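Side-chain contacts in cystathionine beta-lyase family protein, YNBB B.subtilis ortholog (Clostridium acetobutylicum, PDB 3HVY), which probably acts as a pyridoxal-phosphate-dependent cystathionine beta-lyase of the methionine gamma-lyase family, with a putative role in aluminium resistance: residues 21-26 with 316-321; 107-112 with 177-182; 355-360 with 411-416. One frame throughout, in Å; residues are numbered along the deposited sequence.

Interaction 1: 21-26 with 316-321; sequences LELYER and ELAGFD
L23 and L317 make the tight part of this contact, sliding past each other in opposite directions where helix 18-55 meets the end of helix 287-317. L23 CD2 presses on the L317 CB at 3.6 Å, while its other branch, CD1, leans more loosely on the methyl of A318, 4.1 Å to CB. The L317 side chain reaches back the other way: its CD1 lodges against R26 CB at 3.5 Å and near L23 O, two residues about one turn apart on helix 18-55. L23 is buried, packed in by I314 and I426 of the same chain, while L422 packs on A318.

The outer side is looser and polar. R26 is exposed and bends at chi3 (55°), which carries its guanidinium back over L317; CD1 of that leucine sits 3.9 Å above the guanidinium plane, over its centre. In the plane of the same group, at its edge, a water accepts from R26 NH1 at 2.9 Å and donates to L317 O at 2.6 Å. That carbonyl lies in the last turn of the helix, which closes in a Schellman motif with G319 at positive phi, its N bonded to E316 O at 2.8 Å.

The two helices are thus joined directly by apolar packing and, on the outer side, through a water. R26 lays the face of its guanidinium on a leucine methyl and reaches the L317 carbonyl by way of that water.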
# COMPACT_ATOMS: atom_id res chain seq x y z
N LEU D 21 -31.50 -24.90 17.69
CA LEU D 21 -32.24 -23.64 17.65
C LEU D 21 -33.00 -23.37 18.95
O LEU D 21 -33.15 -22.21 19.36
CB LEU D 21 -33.17 -23.59 16.43
CG LEU D 21 -32.43 -23.54 15.08
CD1 LEU D 21 -33.38 -23.78 13.94
CD2 LEU D 21 -31.67 -22.24 14.91
N GLU D 22 -33.48 -24.40 19.62
CA GLU D 22 -34.13 -24.16 20.91
C GLU D 22 -33.09 -23.67 21.93
O GLU D 22 -33.37 -22.80 22.72
CB GLU D 22 -34.87 -25.41 21.43
N LEU D 23 -31.89 -24.24 21.94
CA LEU D 23 -30.84 -23.81 22.88
C LEU D 23 -30.46 -22.35 22.61
O LEU D 23 -30.23 -21.56 23.54
CB LEU D 23 -29.62 -24.73 22.75
CG LEU D 23 -29.84 -26.14 23.29
CD1 LEU D 23 -28.62 -27.02 23.07
CD2 LEU D 23 -30.22 -26.09 24.76
N TYR D 24 -30.39 -22.01 21.32
CA TYR D 24 -30.12 -20.65 20.85
C TYR D 24 -31.10 -19.65 21.42
O TYR D 24 -30.69 -18.63 21.96
CB TYR D 24 -30.16 -20.62 19.31
CG TYR D 24 -30.21 -19.23 18.71
CD1 TYR D 24 -29.21 -18.30 18.98
CD2 TYR D 24 -31.25 -18.85 17.89
CE1 TYR D 24 -29.26 -17.02 18.45
CE2 TYR D 24 -31.29 -17.58 17.32
CZ TYR D 24 -30.29 -16.67 17.59
OH TYR D 24 -30.36 -15.40 17.04
N GLU D 25 -32.40 -19.94 21.33
CA GLU D 25 -33.41 -19.02 21.85
C GLU D 25 -33.24 -18.88 23.36
O GLU D 25 -33.29 -17.77 23.87
CB GLU D 25 -34.86 -19.45 21.48
N ARG D 26 -33.05 -19.98 24.08
CA ARG D 26 -32.92 -19.91 25.52
C ARG D 26 -31.66 -19.14 25.89
O ARG D 26 -31.72 -18.22 26.67
CB ARG D 26 -32.87 -21.31 26.14
CG ARG D 26 -34.20 -22.13 25.97
CD ARG D 26 -34.04 -23.61 26.42
NE ARG D 26 -33.55 -23.61 27.78
CZ ARG D 26 -32.75 -24.52 28.33
NH1 ARG D 26 -32.35 -25.59 27.66
NH2 ARG D 26 -32.35 -24.35 29.59
N GLU D 316 -23.14 -24.45 27.83
CA GLU D 316 -23.63 -24.90 29.13
C GLU D 316 -25.06 -25.50 29.05
O GLU D 316 -25.32 -26.58 29.60
CB GLU D 316 -23.59 -23.73 30.09
CG GLU D 316 -24.16 -23.94 31.45
CD GLU D 316 -23.75 -22.84 32.36
OE1 GLU D 316 -24.21 -21.69 32.20
OE2 GLU D 316 -22.91 -23.15 33.22
N LEU D 317 -25.95 -24.83 28.32
CA LEU D 317 -27.27 -25.38 28.06
C LEU D 317 -27.17 -26.76 27.41
O LEU D 317 -28.00 -27.64 27.66
CB LEU D 317 -28.10 -24.44 27.18
CG LEU D 317 -28.44 -23.09 27.77
CD1 LEU D 317 -29.66 -22.47 27.08
CD2 LEU D 317 -28.67 -23.26 29.27
N ALA D 318 -26.12 -26.97 26.63
CA ALA D 318 -25.85 -28.25 25.98
C ALA D 318 -25.20 -29.31 26.88
O ALA D 318 -24.94 -30.41 26.43
CB ALA D 318 -24.96 -28.02 24.74
N GLY D 319 -24.86 -28.95 28.12
CA GLY D 319 -24.30 -29.89 29.08
C GLY D 319 -22.83 -29.70 29.42
O GLY D 319 -22.33 -30.40 30.27
N PHE D 320 -22.15 -28.74 28.81
CA PHE D 320 -20.72 -28.59 29.01
C PHE D 320 -20.35 -27.65 30.15
O PHE D 320 -21.00 -26.60 30.36
CB PHE D 320 -20.07 -28.10 27.71
CG PHE D 320 -20.18 -29.06 26.56
CD1 PHE D 320 -19.27 -30.12 26.44
CD2 PHE D 320 -21.19 -28.93 25.62
CE1 PHE D 320 -19.35 -30.99 25.38
CE2 PHE D 320 -21.29 -29.82 24.57
CZ PHE D 320 -20.38 -30.85 24.43
N ASP D 321 -19.27 -28.03 30.85
CA ASP D 321 -18.62 -27.13 31.80
C ASP D 321 -17.84 -26.12 30.95
O ASP D 321 -17.13 -26.51 30.02
CB ASP D 321 -17.69 -27.91 32.73
CG ASP D 321 -17.36 -27.13 34.03
OD1 ASP D 321 -16.61 -27.67 34.87
OD2 ASP D 321 -17.87 -25.98 34.19
O HOH W 1 -30.24 -27.17 28.94

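Interaction 2: 107-112 with 177-182; sequences AALFGN and IKLIHI
L109 and L179 meet at about a right angle, the leucine of helix 101-111 laid across the one that rises from strand 177-183. L109 brings a single branch to the meeting: its CD2 lies 3.5 Å from L179 CD2 and 3.9 Å from L179 CD1, so one methyl is set against the fork of the opposing side chain. The CA-CB bond of L109 does not itself aim at the strand; the chain turns there further out, with CG beside the backbone N. L179 leaves the strand toward the helix instead, its CG anti to the backbone N (chi1 -176°), and both of its methyls meet the one L109 branch. CD1 also approaches the CB of N112, at 4.2 Å, a looser touch.

N112 starts toward the strand, but its amide swings away. ND2 donates to A108 O, back in the last turn of the helix, at 3.1 Å and 162°; the bond lies in the carbonyl plane on a lone pair, and within 5° of the amide plane. The same nitrogen also bonds to Y263 O of helix 261-271, so both of its partners are backbone carbonyls and the strand meets only the aliphatic root of the residue.

F216 of strand 214-218 and M119 of strand 118-121, the strands flanking 177-183 in the mixed seven-stranded sheet, also touch L109. This is helix-on-sheet packing in the large domain of a PLP-dependent fold type I enzyme. Across the interface the contact is wholly apolar and buried, while the polar amide beside it is turned back to tie the helix end to helix 261-271; cohesion here rests on the fit of methyl groups.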
# COMPACT_ATOMS: atom_id res chain seq x y z
N ALA D 107 10.13 -7.19 23.96
CA ALA D 107 10.87 -5.94 23.89
C ALA D 107 10.72 -5.17 25.22
O ALA D 107 11.66 -4.52 25.69
CB ALA D 107 10.38 -5.11 22.70
N ALA D 108 9.52 -5.21 25.80
CA ALA D 108 9.26 -4.54 27.08
C ALA D 108 10.12 -5.17 28.19
O ALA D 108 10.67 -4.46 29.01
CB ALA D 108 7.79 -4.57 27.45
N LEU D 109 10.29 -6.50 28.15
CA LEU D 109 11.11 -7.19 29.12
C LEU D 109 12.61 -6.95 28.90
O LEU D 109 13.29 -6.47 29.80
CB LEU D 109 10.79 -8.68 29.14
CG LEU D 109 9.32 -9.01 29.51
CD1 LEU D 109 8.99 -10.50 29.19
CD2 LEU D 109 9.07 -8.62 30.96
N PHE D 110 13.11 -7.27 27.70
CA PHE D 110 14.52 -7.08 27.40
C PHE D 110 14.95 -5.67 27.70
O PHE D 110 15.95 -5.45 28.35
CB PHE D 110 14.86 -7.41 25.95
CG PHE D 110 15.23 -8.84 25.73
CD1 PHE D 110 16.50 -9.29 26.05
CD2 PHE D 110 14.32 -9.74 25.19
CE1 PHE D 110 16.86 -10.64 25.88
CE2 PHE D 110 14.68 -11.10 25.03
CZ PHE D 110 15.96 -11.53 25.37
N GLY D 111 14.18 -4.70 27.26
CA GLY D 111 14.59 -3.33 27.45
C GLY D 111 14.78 -2.88 28.88
O GLY D 111 15.62 -2.00 29.17
N ASN D 112 14.02 -3.50 29.78
CA ASN D 112 13.98 -3.09 31.18
C ASN D 112 14.70 -4.01 32.14
O ASN D 112 14.51 -3.93 33.35
CB ASN D 112 12.52 -2.81 31.56
CG ASN D 112 12.02 -1.48 30.96
OD1 ASN D 112 12.45 -0.45 31.41
ND2 ASN D 112 11.13 -1.51 29.91
N ILE D 177 15.37 -8.27 42.28
CA ILE D 177 14.13 -8.38 41.51
C ILE D 177 13.77 -7.02 40.98
O ILE D 177 13.36 -6.16 41.74
CB ILE D 177 12.95 -8.90 42.32
CG1 ILE D 177 13.20 -10.33 42.79
CG2 ILE D 177 11.68 -8.86 41.46
CD1 ILE D 177 12.15 -10.87 43.79
N LYS D 178 13.90 -6.80 39.67
CA LYS D 178 13.64 -5.48 39.11
C LYS D 178 12.31 -5.31 38.38
O LYS D 178 11.82 -4.18 38.18
CB LYS D 178 14.76 -5.13 38.13
CG LYS D 178 16.20 -5.24 38.70
CD LYS D 178 16.44 -4.36 39.92
CE LYS D 178 17.90 -4.41 40.34
NZ LYS D 178 18.11 -3.29 41.24
N LEU D 179 11.71 -6.44 38.02
CA LEU D 179 10.50 -6.45 37.20
C LEU D 179 9.65 -7.62 37.61
O LEU D 179 10.13 -8.73 37.79
CB LEU D 179 10.87 -6.56 35.72
CG LEU D 179 9.70 -6.48 34.71
CD1 LEU D 179 10.19 -5.82 33.44
CD2 LEU D 179 9.09 -7.87 34.42
N ILE D 180 8.38 -7.31 37.84
CA ILE D 180 7.33 -8.28 38.11
C ILE D 180 6.45 -8.32 36.86
O ILE D 180 5.99 -7.26 36.34
CB ILE D 180 6.53 -7.87 39.36
CG1 ILE D 180 7.37 -8.18 40.62
CG2 ILE D 180 5.16 -8.53 39.41
CD1 ILE D 180 6.68 -7.85 41.89
N HIS D 181 6.24 -9.54 36.39
CA HIS D 181 5.44 -9.84 35.23
C HIS D 181 4.09 -10.45 35.62
O HIS D 181 4.04 -11.47 36.31
CB HIS D 181 6.27 -10.76 34.33
CG HIS D 181 5.46 -11.53 33.32
ND1 HIS D 181 5.38 -12.90 33.35
CD2 HIS D 181 4.69 -11.12 32.29
CE1 HIS D 181 4.59 -13.30 32.36
NE2 HIS D 181 4.14 -12.23 31.73
N ILE D 182 3.01 -9.76 35.25
CA ILE D 182 1.65 -10.23 35.45
C ILE D 182 1.09 -10.53 34.05
O ILE D 182 1.20 -9.72 33.15
CB ILE D 182 0.78 -9.18 36.14
CG1 ILE D 182 1.38 -8.84 37.52
CG2 ILE D 182 -0.71 -9.64 36.23
CD1 ILE D 182 0.66 -7.72 38.30

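Interaction 3: 355-360 with 411-416; sequences ASPVDS and FDHAKL
H413 NE2 donates to A355 O at 2.9 Å with an N-H...O angle of 158°, joining helix 411-422 to the loop that leaves helix 342-354. The oxygen lies almost exactly in the imidazole plane, so the ring meets the loop edge-on; seen from the acceptor, the donor is tilted 28° from the carbonyl plane. A355 is the first residue to depart from helical geometry after 342-354, and its carbonyl is taken up by a side chain from another helix. H413 reaches it with CG anti to the backbone N (chi1 -174°), which extends the ring from helix 411-422 toward the loop.

P357 crosses the histidine at about a right angle, its CD 3.6 Å from H413 CE1 and 3.8 Å from NE2, an oblique approach to the ring. S356 keeps close by its CA, 4.1 Å from H413 NE2, while its hydroxyl turns off to I352 O in the preceding helix. The second subunit completes the surroundings: its F295 packs edge-to-face with H413 and also touches P357, so the contact is buried beside the subunit interface.

Farther round the helix, K415 NZ and D412 OD1 form a salt bridge at 2.7 Å, with NZ nearly along the C-O axis. Each has a further ionic partner on the second subunit: R42 for D412 OD2, E43 for K415 NZ, which also bonds weakly to Y24 OH of its own chain.

The NE2 bond implies that this nitrogen carries a proton, and it satisfies a carbonyl at a helix exit in a buried setting. One turn of helix 411-422 thus holds its own chain's loop through a hydrogen bond to a backbone carbonyl and the neighbouring subunit through paired charges.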
# COMPACT_ATOMS: atom_id res chain seq x y z
N ALA D 355 -17.33 -22.30 9.70
CA ALA D 355 -18.17 -21.09 9.83
C ALA D 355 -17.43 -19.81 9.47
O ALA D 355 -17.95 -18.70 9.67
CB ALA D 355 -18.64 -20.93 11.28
N SER D 356 -16.20 -19.93 8.97
CA SER D 356 -15.37 -18.72 8.72
C SER D 356 -15.52 -18.24 7.31
O SER D 356 -15.80 -19.04 6.41
CB SER D 356 -13.91 -19.01 9.01
OG SER D 356 -13.74 -19.42 10.36
N PRO D 357 -15.34 -16.93 7.09
CA PRO D 357 -15.47 -16.38 5.72
C PRO D 357 -14.28 -16.68 4.80
O PRO D 357 -14.44 -16.70 3.57
CB PRO D 357 -15.53 -14.88 5.97
CG PRO D 357 -14.74 -14.69 7.22
CD PRO D 357 -15.11 -15.88 8.08
N VAL D 358 -13.10 -16.86 5.40
CA VAL D 358 -11.87 -17.10 4.63
C VAL D 358 -11.39 -18.50 4.97
O VAL D 358 -11.44 -18.91 6.12
CB VAL D 358 -10.80 -16.06 4.98
CG1 VAL D 358 -9.51 -16.22 4.09
CG2 VAL D 358 -11.44 -14.63 4.88
N ASP D 359 -10.97 -19.23 3.94
CA ASP D 359 -10.54 -20.62 4.09
C ASP D 359 -11.55 -21.49 4.76
O ASP D 359 -11.18 -22.43 5.50
CB ASP D 359 -9.21 -20.71 4.84
CG ASP D 359 -8.03 -20.28 3.97
OD1 ASP D 359 -8.17 -20.29 2.73
OD2 ASP D 359 -6.98 -19.93 4.53
N SER D 360 -12.82 -21.26 4.47
CA SER D 360 -13.84 -22.10 5.08
C SER D 360 -13.73 -23.58 4.74
O SER D 360 -14.32 -24.42 5.45
CB SER D 360 -15.24 -21.65 4.62
OG SER D 360 -15.43 -21.81 3.22
N PHE D 411 -21.04 -9.88 16.47
CA PHE D 411 -21.67 -10.90 17.29
C PHE D 411 -22.44 -11.90 16.42
O PHE D 411 -22.48 -13.11 16.72
CB PHE D 411 -22.63 -10.26 18.31
CG PHE D 411 -23.47 -11.23 19.02
CD1 PHE D 411 -22.89 -12.18 19.85
CD2 PHE D 411 -24.84 -11.25 18.84
CE1 PHE D 411 -23.65 -13.09 20.48
CE2 PHE D 411 -25.60 -12.16 19.46
CZ PHE D 411 -25.02 -13.10 20.30
N ASP D 412 -23.09 -11.41 15.39
CA ASP D 412 -23.82 -12.33 14.51
C ASP D 412 -22.89 -13.42 13.99
O ASP D 412 -23.24 -14.61 13.92
CB ASP D 412 -24.47 -11.56 13.37
CG ASP D 412 -25.75 -10.83 13.79
OD1 ASP D 412 -26.60 -11.46 14.48
OD2 ASP D 412 -25.94 -9.64 13.43
N HIS D 413 -21.69 -13.03 13.59
CA HIS D 413 -20.75 -14.03 13.12
C HIS D 413 -20.39 -15.04 14.20
O HIS D 413 -20.52 -16.24 14.00
CB HIS D 413 -19.48 -13.40 12.51
CG HIS D 413 -18.57 -14.40 11.90
ND1 HIS D 413 -17.19 -14.27 11.92
CD2 HIS D 413 -18.82 -15.60 11.31
CE1 HIS D 413 -16.65 -15.33 11.33
NE2 HIS D 413 -17.62 -16.14 10.93
N ALA D 414 -20.01 -14.55 15.37
CA ALA D 414 -19.67 -15.42 16.51
C ALA D 414 -20.78 -16.40 16.84
O ALA D 414 -20.58 -17.62 17.01
CB ALA D 414 -19.34 -14.54 17.72
N LYS D 415 -21.98 -15.85 16.92
CA LYS D 415 -23.22 -16.63 17.24
C LYS D 415 -23.45 -17.69 16.18
O LYS D 415 -23.60 -18.87 16.50
CB LYS D 415 -24.38 -15.60 17.36
CG LYS D 415 -25.81 -16.03 17.21
CD LYS D 415 -26.70 -14.77 17.33
CE LYS D 415 -27.09 -14.26 16.02
NZ LYS D 415 -27.95 -13.09 16.21
N LEU D 416 -23.38 -17.32 14.92
CA LEU D 416 -23.59 -18.28 13.82
C LEU D 416 -22.54 -19.39 13.85
O LEU D 416 -22.84 -20.57 13.67
CB LEU D 416 -23.59 -17.54 12.46
CG LEU D 416 -24.84 -16.62 12.22
CD1 LEU D 416 -24.73 -15.69 11.00
CD2 LEU D 416 -26.09 -17.46 12.13

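Interactions 1 and 3 lie on the same side of the chain's centre, their centres about 19 Å apart, and they touch where Y24 OH comes within 3.4 Å of K415 NZ. Helix 411-422 is common ground: it carries one side of interaction 3 and packs on A318 of interaction 1. Interaction 2 sits on the opposite side, packing a helix on the seven-stranded sheet, its centre 43 Å from interaction 1 and 38 Å from interaction 3. Along the chain, interaction 2 falls between the two halves of interaction 1, and interaction 3 follows both. Interaction 1 brings helix 18-55 back to helix 287-317, in the region that, with interaction 3, also meets the second subunit.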